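Local structure of cDNA FLJ56608, highly similar to Homo sapiens chloride channel, calcium activated, family member 1 (CLCA1), mRNA (Homo sapiens, 6PYO) at residues A[41-47]-A[59-65]; A[86-92]-A[117-123]; A[133-139]-A[154-160]. The protein may mediate calcium-activated chloride conductance and regulate mucus production by goblet cells, the piece here being its von Willebrand factor type A (VWA) domain. All coordinates share one frame; numbering follows the deposited sequence.

Contact 1: residues A[41-47]-A[59-65]; sequences ELGSWVG and SELIQIN
The antiparallel beta hairpin at the edge of the VWA sheet brings Trp-45 and Gln-63 together as a non-hydrogen-bonded pair. Gln-63 lies across one face of the indole: its CB stands 3.7 Å from the centroid of the Trp-45 six-membered ring, a CH-pi contact almost on the ring normal, and its amide stacks at 16° to the ring plane. Gln-63 CG stands anti to the backbone N (chi1 -155°), and the extended chain beyond carries that amide along the indole until NE2 donates to Gly-43 O at 3.2 Å. A glutamine suits the place, with methylenes for the ring and an amide for the carbonyl. Trp-45 NE1 hydrogen-bonds to Gln-6 OE1, and Lys-101 makes a cation-pi contact with the indole. Strand 55-63 is the outermost strand on this side of the open Rossmann-like sheet, and 45-51 joins it to 8-14. Val-46 and Ile-62 exchange backbone bonds, Val-46 N reaching Ile-62 O at 2.7 Å. On the face opposite Trp-45, Val-46 CG2 meets Ile-64 CG1 at 3.8 Å, and both side chains pack on Leu-73 of helix 67-74. Gly-43, in a type II turn with a positive phi that suits glycine, gives its N-H to Ile-64 O at 2.6 Å.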
loop_
_atom_site.group_PDB
_atom_site.type_symbol
_atom_site.label_atom_id
_atom_site.label_comp_id
_atom_site.label_asym_id
_atom_site.label_seq_id
_atom_site.Cartn_x
_atom_site.Cartn_y
_atom_site.Cartn_z
ATOM N N GLU A 41 -6.487 -6.786 12.010
ATOM C CA GLU A 41 -6.739 -7.425 13.298
ATOM C C GLU A 41 -5.889 -6.812 14.411
ATOM O O GLU A 41 -4.776 -6.308 14.187
ATOM C CB GLU A 41 -6.459 -8.940 13.227
ATOM C CG GLU A 41 -4.961 -9.368 12.891
ATOM C CD GLU A 41 -4.654 -9.593 11.363
ATOM O OE1 GLU A 41 -4.962 -8.708 10.499
ATOM O OE2 GLU A 41 -4.111 -10.682 11.024
ATOM N N LEU A 42 -6.424 -6.898 15.630
ATOM C CA LEU A 42 -5.723 -6.515 16.844
ATOM C C LEU A 42 -4.297 -7.046 16.834
ATOM O O LEU A 42 -4.061 -8.221 16.542
ATOM C CB LEU A 42 -6.497 -7.089 18.042
ATOM C CG LEU A 42 -6.050 -6.931 19.489
ATOM C CD1 LEU A 42 -6.308 -5.460 19.881
ATOM C CD2 LEU A 42 -6.807 -7.877 20.405
ATOM N N GLY A 43 -3.351 -6.192 17.174
ATOM C CA GLY A 43 -1.987 -6.628 17.339
ATOM C C GLY A 43 -1.139 -6.543 16.102
ATOM O O GLY A 43 0.086 -6.699 16.191
ATOM N N SER A 44 -1.741 -6.254 14.962
ATOM C CA SER A 44 -0.989 -6.021 13.743
ATOM C C SER A 44 -0.195 -4.716 13.801
ATOM O O SER A 44 -0.657 -3.709 14.357
ATOM C CB SER A 44 -1.936 -5.930 12.570
ATOM O OG SER A 44 -2.655 -7.121 12.451
ATOM N N TRP A 45 0.999 -4.736 13.160
ATOM C CA TRP A 45 1.789 -3.560 12.891
ATOM C C TRP A 45 1.387 -3.022 11.530
ATOM O O TRP A 45 1.328 -3.774 10.556
ATOM C CB TRP A 45 3.294 -3.911 12.936
ATOM C CG TRP A 45 3.709 -4.276 14.330
ATOM C CD1 TRP A 45 3.731 -5.531 14.898
ATOM C CD2 TRP A 45 4.123 -3.365 15.349
ATOM N NE1 TRP A 45 4.167 -5.440 16.208
ATOM C CE2 TRP A 45 4.400 -4.120 16.509
ATOM C CE3 TRP A 45 4.299 -1.980 15.386
ATOM C CZ2 TRP A 45 4.844 -3.521 17.693
ATOM C CZ3 TRP A 45 4.729 -1.397 16.556
ATOM C CH2 TRP A 45 4.988 -2.166 17.692
ATOM N N VAL A 46 1.170 -1.714 11.444
ATOM C CA VAL A 46 0.549 -1.128 10.264
ATOM C C VAL A 46 1.195 0.212 9.998
ATOM O O VAL A 46 1.235 1.074 10.888
ATOM C CB VAL A 46 -0.983 -0.960 10.424
ATOM C CG1 VAL A 46 -1.528 -0.196 9.203
ATOM C CG2 VAL A 46 -1.636 -2.311 10.558
ATOM N N GLY A 47 1.666 0.401 8.764
ATOM C CA GLY A 47 2.227 1.662 8.338
ATOM C C GLY A 47 1.468 2.171 7.129
ATOM O O GLY A 47 0.617 1.482 6.570
ATOM N N SER A 59 2.583 7.283 8.050
ATOM C CA SER A 59 2.739 6.684 9.377
ATOM C C SER A 59 3.771 5.568 9.325
ATOM O O SER A 59 3.705 4.682 8.456
ATOM C CB SER A 59 1.422 6.141 9.921
ATOM O OG SER A 59 1.621 5.507 11.178
ATOM N N GLU A 60 4.747 5.656 10.226
ATOM C CA GLU A 60 5.598 4.534 10.545
ATOM C C GLU A 60 4.732 3.380 11.052
ATOM O O GLU A 60 3.532 3.523 11.320
ATOM C CB GLU A 60 6.621 4.936 11.606
ATOM C CG GLU A 60 7.441 6.168 11.240
ATOM C CD GLU A 60 8.620 5.850 10.335
ATOM O OE1 GLU A 60 9.570 6.668 10.295
ATOM O OE2 GLU A 60 8.590 4.793 9.651
ATOM N N LEU A 61 5.354 2.234 11.203
ATOM C CA LEU A 61 4.625 1.099 11.751
ATOM C C LEU A 61 4.075 1.474 13.115
ATOM O O LEU A 61 4.819 1.881 14.006
ATOM C CB LEU A 61 5.534 -0.110 11.861
ATOM C CG LEU A 61 5.937 -0.803 10.564
ATOM C CD1 LEU A 61 6.722 -2.055 10.972
ATOM C CD2 LEU A 61 4.721 -1.136 9.705
ATOM N N ILE A 62 2.758 1.389 13.271
ATOM C CA ILE A 62 2.163 1.420 14.593
ATOM C C ILE A 62 1.270 0.191 14.763
ATOM O O ILE A 62 0.774 -0.393 13.793
ATOM C CB ILE A 62 1.388 2.726 14.854
ATOM C CG1 ILE A 62 0.143 2.817 13.984
ATOM C CG2 ILE A 62 2.245 3.951 14.580
ATOM C CD1 ILE A 62 -1.058 3.389 14.778
ATOM N N GLN A 63 1.124 -0.231 16.009
ATOM C CA GLN A 63 0.403 -1.435 16.320
ATOM C C GLN A 63 -1.077 -1.101 16.559
ATOM O O GLN A 63 -1.413 -0.060 17.134
ATOM C CB GLN A 63 1.019 -2.105 17.544
ATOM C CG GLN A 63 0.747 -3.602 17.597
ATOM C CD GLN A 63 1.382 -4.193 18.780
ATOM O OE1 GLN A 63 1.717 -3.475 19.718
ATOM N NE2 GLN A 63 1.595 -5.506 18.762
ATOM N N ILE A 64 -1.961 -1.958 16.052
ATOM C CA ILE A 64 -3.404 -1.776 16.225
ATOM C C ILE A 64 -3.788 -2.485 17.518
ATOM O O ILE A 64 -3.827 -3.715 17.558
ATOM C CB ILE A 64 -4.193 -2.348 15.047
ATOM C CG1 ILE A 64 -3.743 -1.733 13.719
ATOM C CG2 ILE A 64 -5.727 -2.114 15.293
ATOM C CD1 ILE A 64 -3.692 -0.273 13.739
ATOM N N ASN A 65 -4.058 -1.716 18.576
ATOM C CA ASN A 65 -4.519 -2.267 19.842
ATOM C C ASN A 65 -5.780 -1.601 20.347
ATOM O O ASN A 65 -6.365 -2.078 21.319
ATOM C CB ASN A 65 -3.436 -2.135 20.904
ATOM C CG ASN A 65 -2.265 -3.011 20.612
ATOM O OD1 ASN A 65 -2.372 -4.250 20.594
ATOM N ND2 ASN A 65 -1.124 -2.384 20.384
#

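Contact 2: residues A[86-92]-A[117-123]; sequences SICSGLR and DNTISGC
Cys-88 SG lies anti to its carbonyl carbon (chi1 -77°), whereas Cys-123 SG sits between backbone N and carbonyl carbon (chi1 46°); these two settings bring the sulfurs to 2.1 Å, in a disulfide with chi3 -74°. The bridge ties helix 87-99 of the VWA domain to the loop that follows strand 108-113, just ahead of helix 124-130. Leu-91 CD1, one helical turn on from Ile-87, touches Cys-123 SG at 4.0 Å. Beyond the bridge, Asp-117 points its carboxylate at the start of the helix, where Ser-86 is the N-cap. OD2 accepts the N-H of Ile-87 at 2.8 Å, nearly along its own C-O bond, and accepts a hydrogen bond from a water that in turn accepts from Cys-88 N; a negative group here would be expected to suit the positive end of the helix dipole. OD1 closes an Asx turn with Thr-119 N and receives Thr-119 OG1 on its syn lone pair. With an alanine here both carboxylate oxygens go, which would probably leave Ile-87 N and the water without this acceptor and Thr-119 without its Asx turn. Ile-87 CD1 meets Ile-120 CD1 at 3.7 Å, and both side chains pack on Leu-150. Arg-92 forms a salt bridge with Glu-126, while its guanidinium carries Cys-88 CB over one face and has Gly-122 O at its edge, 3.2 Å from NH2.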
loop_
_atom_site.group_PDB
_atom_site.type_symbol
_atom_site.label_atom_id
_atom_site.label_comp_id
_atom_site.label_asym_id
_atom_site.label_seq_id
_atom_site.Cartn_x
_atom_site.Cartn_y
_atom_site.Cartn_z
ATOM N N SER A 86 4.699 7.143 -9.263
ATOM C CA SER A 86 5.782 6.160 -9.162
ATOM C C SER A 86 5.383 5.095 -8.125
ATOM O O SER A 86 5.632 5.243 -6.926
ATOM C CB SER A 86 7.105 6.826 -8.813
ATOM O OG SER A 86 8.124 5.853 -8.666
ATOM N N ILE A 87 4.781 4.009 -8.615
ATOM C CA ILE A 87 4.484 2.880 -7.736
ATOM C C ILE A 87 5.754 2.432 -7.038
ATOM O O ILE A 87 5.761 2.155 -5.830
ATOM C CB ILE A 87 3.819 1.734 -8.521
ATOM C CG1 ILE A 87 2.389 2.159 -8.856
ATOM C CG2 ILE A 87 3.880 0.453 -7.693
ATOM C CD1 ILE A 87 1.607 1.177 -9.670
ATOM N N CYS A 88 6.863 2.384 -7.780
ATOM C CA CYS A 88 8.092 1.842 -7.224
ATOM C C CYS A 88 8.607 2.690 -6.084
ATOM O O CYS A 88 9.113 2.145 -5.095
ATOM C CB CYS A 88 9.158 1.676 -8.315
ATOM S SG CYS A 88 8.853 0.196 -9.358
ATOM N N SER A 89 8.479 4.027 -6.179
ATOM C CA SER A 89 8.854 4.862 -5.039
ATOM C C SER A 89 8.037 4.511 -3.802
ATOM O O SER A 89 8.548 4.556 -2.675
ATOM C CB SER A 89 8.645 6.360 -5.329
ATOM O OG SER A 89 9.218 6.732 -6.560
ATOM N N GLY A 90 6.729 4.279 -3.992
ATOM C CA GLY A 90 5.879 3.945 -2.872
ATOM C C GLY A 90 6.255 2.612 -2.247
ATOM O O GLY A 90 6.289 2.485 -1.025
ATOM N N LEU A 91 6.583 1.608 -3.080
ATOM C CA LEU A 91 6.964 0.301 -2.542
ATOM C C LEU A 91 8.317 0.357 -1.836
ATOM O O LEU A 91 8.474 -0.184 -0.732
ATOM C CB LEU A 91 6.966 -0.746 -3.649
ATOM C CG LEU A 91 5.640 -0.994 -4.354
ATOM C CD1 LEU A 91 5.808 -1.980 -5.505
ATOM C CD2 LEU A 91 4.569 -1.479 -3.367
ATOM N N ARG A 92 9.305 1.023 -2.430
ATOM C CA ARG A 92 10.591 1.179 -1.750
ATOM C C ARG A 92 10.407 1.851 -0.399
ATOM O O ARG A 92 11.012 1.444 0.605
ATOM C CB ARG A 92 11.564 1.993 -2.625
ATOM C CG ARG A 92 12.278 1.208 -3.725
ATOM C CD ARG A 92 12.791 2.118 -4.860
ATOM N NE ARG A 92 13.002 1.338 -6.076
ATOM C CZ ARG A 92 12.951 1.817 -7.314
ATOM N NH1 ARG A 92 12.705 3.100 -7.528
ATOM N NH2 ARG A 92 13.139 0.994 -8.338
ATOM N N ASP A 117 0.929 3.275 -14.614
ATOM C CA ASP A 117 2.360 3.444 -14.383
ATOM C C ASP A 117 3.085 2.387 -15.203
ATOM O O ASP A 117 2.837 1.190 -15.017
ATOM C CB ASP A 117 2.677 3.290 -12.902
ATOM C CG ASP A 117 4.145 3.495 -12.586
ATOM O OD1 ASP A 117 4.985 3.681 -13.511
ATOM O OD2 ASP A 117 4.456 3.467 -11.376
ATOM N N ASN A 118 3.964 2.816 -16.114
ATOM C CA ASN A 118 4.661 1.899 -17.015
ATOM C C ASN A 118 6.115 1.682 -16.604
ATOM O O ASN A 118 6.921 1.164 -17.384
ATOM C CB ASN A 118 4.563 2.406 -18.467
ATOM C CG ASN A 118 5.205 3.772 -18.671
ATOM O OD1 ASN A 118 5.387 4.540 -17.729
ATOM N ND2 ASN A 118 5.539 4.085 -19.919
ATOM N N THR A 119 6.465 2.067 -15.385
ATOM C CA THR A 119 7.815 1.886 -14.877
ATOM C C THR A 119 7.887 0.868 -13.744
ATOM O O THR A 119 8.907 0.813 -13.046
ATOM C CB THR A 119 8.377 3.220 -14.393
ATOM O OG1 THR A 119 7.925 3.484 -13.058
ATOM C CG2 THR A 119 7.920 4.361 -15.314
ATOM N N ILE A 120 6.848 0.052 -13.564
ATOM C CA ILE A 120 6.775 -0.817 -12.382
ATOM C C ILE A 120 7.902 -1.840 -12.389
ATOM O O ILE A 120 8.514 -2.107 -11.345
ATOM C CB ILE A 120 5.402 -1.500 -12.275
ATOM C CG1 ILE A 120 4.277 -0.463 -12.198
ATOM C CG2 ILE A 120 5.365 -2.404 -11.039
ATOM C CD1 ILE A 120 2.873 -1.032 -12.286
ATOM N N SER A 121 8.217 -2.406 -13.568
ATOM C CA SER A 121 9.267 -3.422 -13.693
ATOM C C SER A 121 10.558 -2.990 -13.023
ATOM O O SER A 121 11.341 -3.837 -12.571
ATOM C CB SER A 121 9.517 -3.735 -15.177
ATOM O OG SER A 121 9.829 -2.548 -15.896
ATOM N N GLY A 122 10.763 -1.685 -12.875
ATOM C CA GLY A 122 11.988 -1.189 -12.289
ATOM C C GLY A 122 12.211 -1.587 -10.848
ATOM O O GLY A 122 13.333 -1.430 -10.352
ATOM N N CYS A 123 11.183 -2.075 -10.142
ATOM C CA CYS A 123 11.418 -2.554 -8.781
ATOM C C CYS A 123 11.213 -4.059 -8.632
ATOM O O CYS A 123 11.373 -4.582 -7.520
ATOM C CB CYS A 123 10.541 -1.793 -7.766
ATOM S SG CYS A 123 8.773 -1.549 -8.177
HETATM O O HOH W 1 6.942 2.921 -10.532
#

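Contact 3: residues A[133-139]-A[154-160]; sequences IIHTVAL and TGGLQTY
Val-137 lies alongside Thr-159, the two side chains pointing the same way, and its CG2 presses on Thr-159 CG2 at 3.4 Å, tighter than usual for carbons. This pair belongs to a beta-alpha-beta unit in which helix 145-152 links strand 133-138 to the short parallel edge strand 158-159. Beta-branched residues suit such an extended backbone. The strands are laced by Thr-136 N to Leu-157 O at 2.9 Å, Thr-159 N to Thr-136 O and Ala-138 N to Thr-159 O. Thr-136 and Gln-158 occupy the other face, toward helix 145-152, where Thr-136 OG1 bonds to Ser-151 and Gln-158 OE1 to Lys-152. Before the strand pairing begins, side chains take over from backbone acceptors. With chi1 at 61°, Thr-154 OG1 sits between its backbone N and carbonyl carbon, where it accepts a straight hydrogen bond from Ile-134 N at 2.9 Å; its own hydrogen faces the carbonyls of Leu-150 and Ser-151, both within hydrogen-bonding reach, and can serve one fully or be shared. Gly-156 comes so close that a CB would collide with Ile-134 O, consistent with a glycine here. His-135 has the ring nitrogens to serve two partners: since ND1 accepts, the ring hydrogen probably sits on NE2, which faces Glu-108 OE1 on the neighbouring strand. Leu-157 N meets that ND1 at 3.0 Å, close to the ring plane and almost straight at 175°.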
loop_
_atom_site.group_PDB
_atom_site.type_symbol
_atom_site.label_atom_id
_atom_site.label_comp_id
_atom_site.label_asym_id
_atom_site.label_seq_id
_atom_site.Cartn_x
_atom_site.Cartn_y
_atom_site.Cartn_z
ATOM N N ILE A 133 4.561 -9.645 0.484
ATOM C CA ILE A 133 3.353 -10.073 -0.216
ATOM C C ILE A 133 2.669 -8.804 -0.665
ATOM O O ILE A 133 2.281 -7.995 0.183
ATOM C CB ILE A 133 2.430 -10.858 0.729
ATOM C CG1 ILE A 133 3.111 -12.116 1.268
ATOM C CG2 ILE A 133 1.104 -11.249 0.106
ATOM C CD1 ILE A 133 2.649 -12.460 2.741
ATOM N N ILE A 134 2.517 -8.595 -1.967
ATOM C CA ILE A 134 1.877 -7.384 -2.459
ATOM C C ILE A 134 0.443 -7.703 -2.892
ATOM O O ILE A 134 0.217 -8.395 -3.889
ATOM C CB ILE A 134 2.679 -6.749 -3.601
ATOM C CG1 ILE A 134 4.108 -6.426 -3.155
ATOM C CG2 ILE A 134 2.035 -5.455 -4.017
ATOM C CD1 ILE A 134 5.102 -6.351 -4.283
ATOM N N HIS A 135 -0.530 -7.201 -2.134
ATOM C CA HIS A 135 -1.931 -7.162 -2.536
ATOM C C HIS A 135 -2.144 -5.890 -3.345
ATOM O O HIS A 135 -1.675 -4.815 -2.953
ATOM C CB HIS A 135 -2.836 -7.149 -1.310
ATOM C CG HIS A 135 -2.506 -8.206 -0.300
ATOM N ND1 HIS A 135 -2.681 -9.553 -0.550
ATOM C CD2 HIS A 135 -2.071 -8.117 0.980
ATOM C CE1 HIS A 135 -2.336 -10.248 0.522
ATOM N NE2 HIS A 135 -1.917 -9.401 1.448
ATOM N N THR A 136 -2.832 -6.010 -4.472
ATOM C CA THR A 136 -3.121 -4.875 -5.342
ATOM C C THR A 136 -4.629 -4.722 -5.471
ATOM O O THR A 136 -5.352 -5.711 -5.630
ATOM C CB THR A 136 -2.455 -5.043 -6.722
ATOM O OG1 THR A 136 -2.924 -6.241 -7.364
ATOM C CG2 THR A 136 -0.952 -5.130 -6.587
ATOM N N VAL A 137 -5.100 -3.492 -5.331
ATOM C CA VAL A 137 -6.465 -3.104 -5.639
ATOM C C VAL A 137 -6.369 -2.088 -6.778
ATOM O O VAL A 137 -5.827 -0.977 -6.606
ATOM C CB VAL A 137 -7.204 -2.530 -4.430
ATOM C CG1 VAL A 137 -8.693 -2.409 -4.745
ATOM C CG2 VAL A 137 -7.021 -3.421 -3.205
ATOM N N ALA A 138 -6.847 -2.494 -7.951
ATOM C CA ALA A 138 -6.868 -1.642 -9.131
ATOM C C ALA A 138 -8.099 -0.752 -9.063
ATOM O O ALA A 138 -9.219 -1.252 -8.984
ATOM C CB ALA A 138 -6.877 -2.497 -10.395
ATOM N N LEU A 139 -7.905 0.566 -9.057
ATOM C CA LEU A 139 -9.023 1.487 -8.885
ATOM C C LEU A 139 -9.450 2.133 -10.200
ATOM O O LEU A 139 -10.437 2.871 -10.237
ATOM C CB LEU A 139 -8.644 2.551 -7.843
ATOM C CG LEU A 139 -8.421 1.900 -6.468
ATOM C CD1 LEU A 139 -7.701 2.787 -5.514
ATOM C CD2 LEU A 139 -9.774 1.446 -5.880
ATOM N N THR A 154 4.418 -12.376 -5.861
ATOM C CA THR A 154 4.646 -12.303 -4.423
ATOM C C THR A 154 3.619 -13.082 -3.633
ATOM O O THR A 154 3.740 -13.153 -2.403
ATOM C CB THR A 154 4.619 -10.850 -3.931
ATOM O OG1 THR A 154 3.330 -10.295 -4.207
ATOM C CG2 THR A 154 5.662 -10.062 -4.596
ATOM N N GLY A 155 2.612 -13.649 -4.302
ATOM C CA GLY A 155 1.579 -14.405 -3.657
ATOM C C GLY A 155 0.435 -13.563 -3.157
ATOM O O GLY A 155 -0.382 -14.063 -2.373
ATOM N N GLY A 156 0.350 -12.285 -3.585
ATOM C CA GLY A 156 -0.633 -11.378 -3.048
ATOM C C GLY A 156 -1.953 -11.551 -3.721
ATOM O O GLY A 156 -2.036 -12.183 -4.757
ATOM N N LEU A 157 -2.995 -10.983 -3.115
ATOM C CA LEU A 157 -4.317 -10.985 -3.729
ATOM C C LEU A 157 -4.529 -9.760 -4.622
ATOM O O LEU A 157 -4.024 -8.663 -4.349
ATOM C CB LEU A 157 -5.412 -11.017 -2.670
ATOM C CG LEU A 157 -5.298 -12.167 -1.643
ATOM C CD1 LEU A 157 -6.522 -12.160 -0.715
ATOM C CD2 LEU A 157 -5.175 -13.508 -2.323
ATOM N N GLN A 158 -5.293 -9.968 -5.694
ATOM C CA GLN A 158 -5.689 -8.930 -6.637
ATOM C C GLN A 158 -7.193 -8.727 -6.556
ATOM O O GLN A 158 -7.947 -9.699 -6.463
ATOM C CB GLN A 158 -5.327 -9.311 -8.064
ATOM C CG GLN A 158 -3.962 -9.898 -8.250
ATOM C CD GLN A 158 -3.897 -10.765 -9.501
ATOM O OE1 GLN A 158 -3.187 -11.770 -9.534
ATOM N NE2 GLN A 158 -4.637 -10.374 -10.542
ATOM N N THR A 159 -7.634 -7.472 -6.626
ATOM C CA THR A 159 -9.056 -7.154 -6.542
ATOM C C THR A 159 -9.343 -5.902 -7.369
ATOM O O THR A 159 -8.425 -5.195 -7.805
ATOM C CB THR A 159 -9.513 -7.011 -5.078
ATOM O OG1 THR A 159 -10.737 -6.274 -5.023
ATOM C CG2 THR A 159 -8.466 -6.332 -4.211
ATOM N N TYR A 160 -10.645 -5.661 -7.602
ATOM C CA TYR A 160 -11.166 -4.720 -8.601
ATOM C C TYR A 160 -10.725 -5.108 -10.015
ATOM O O TYR A 160 -10.755 -4.278 -10.928
ATOM C CB TYR A 160 -10.750 -3.276 -8.284
ATOM C CG TYR A 160 -11.872 -2.238 -8.199
ATOM C CD1 TYR A 160 -12.433 -1.900 -6.968
ATOM C CD2 TYR A 160 -12.336 -1.568 -9.339
ATOM C CE1 TYR A 160 -13.437 -0.957 -6.870
ATOM C CE2 TYR A 160 -13.349 -0.619 -9.249
ATOM C CZ TYR A 160 -13.892 -0.324 -8.009
ATOM O OH TYR A 160 -14.896 0.600 -7.899
#

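The contacts come in order along the chain, none nested in another, within one VWA domain. Contacts 1 and 3 belong to the same six-stranded sheet, with centres 20 Å apart: contact 1 joins its antiparallel edge strand 55-63 to 45-51, and contact 3 joins 133-138 to the opposite edge, 158-159. Strands 8-14 and 108-113 lie between them. Contact 2 fastens helix 87-99 to a loop, 24 Å from contact 1 and 15 Å from contact 3, centre to centre. Leu-150 of helix 145-152, within the crossover of contact 3, packs against contact 2. The side chain of Asp-117 lies about 6 Å from a bound calcium, which places contact 2 beside the metal-ion-dependent adhesion site (MIDAS) of Ser-16, Ser-18 and Thr-85.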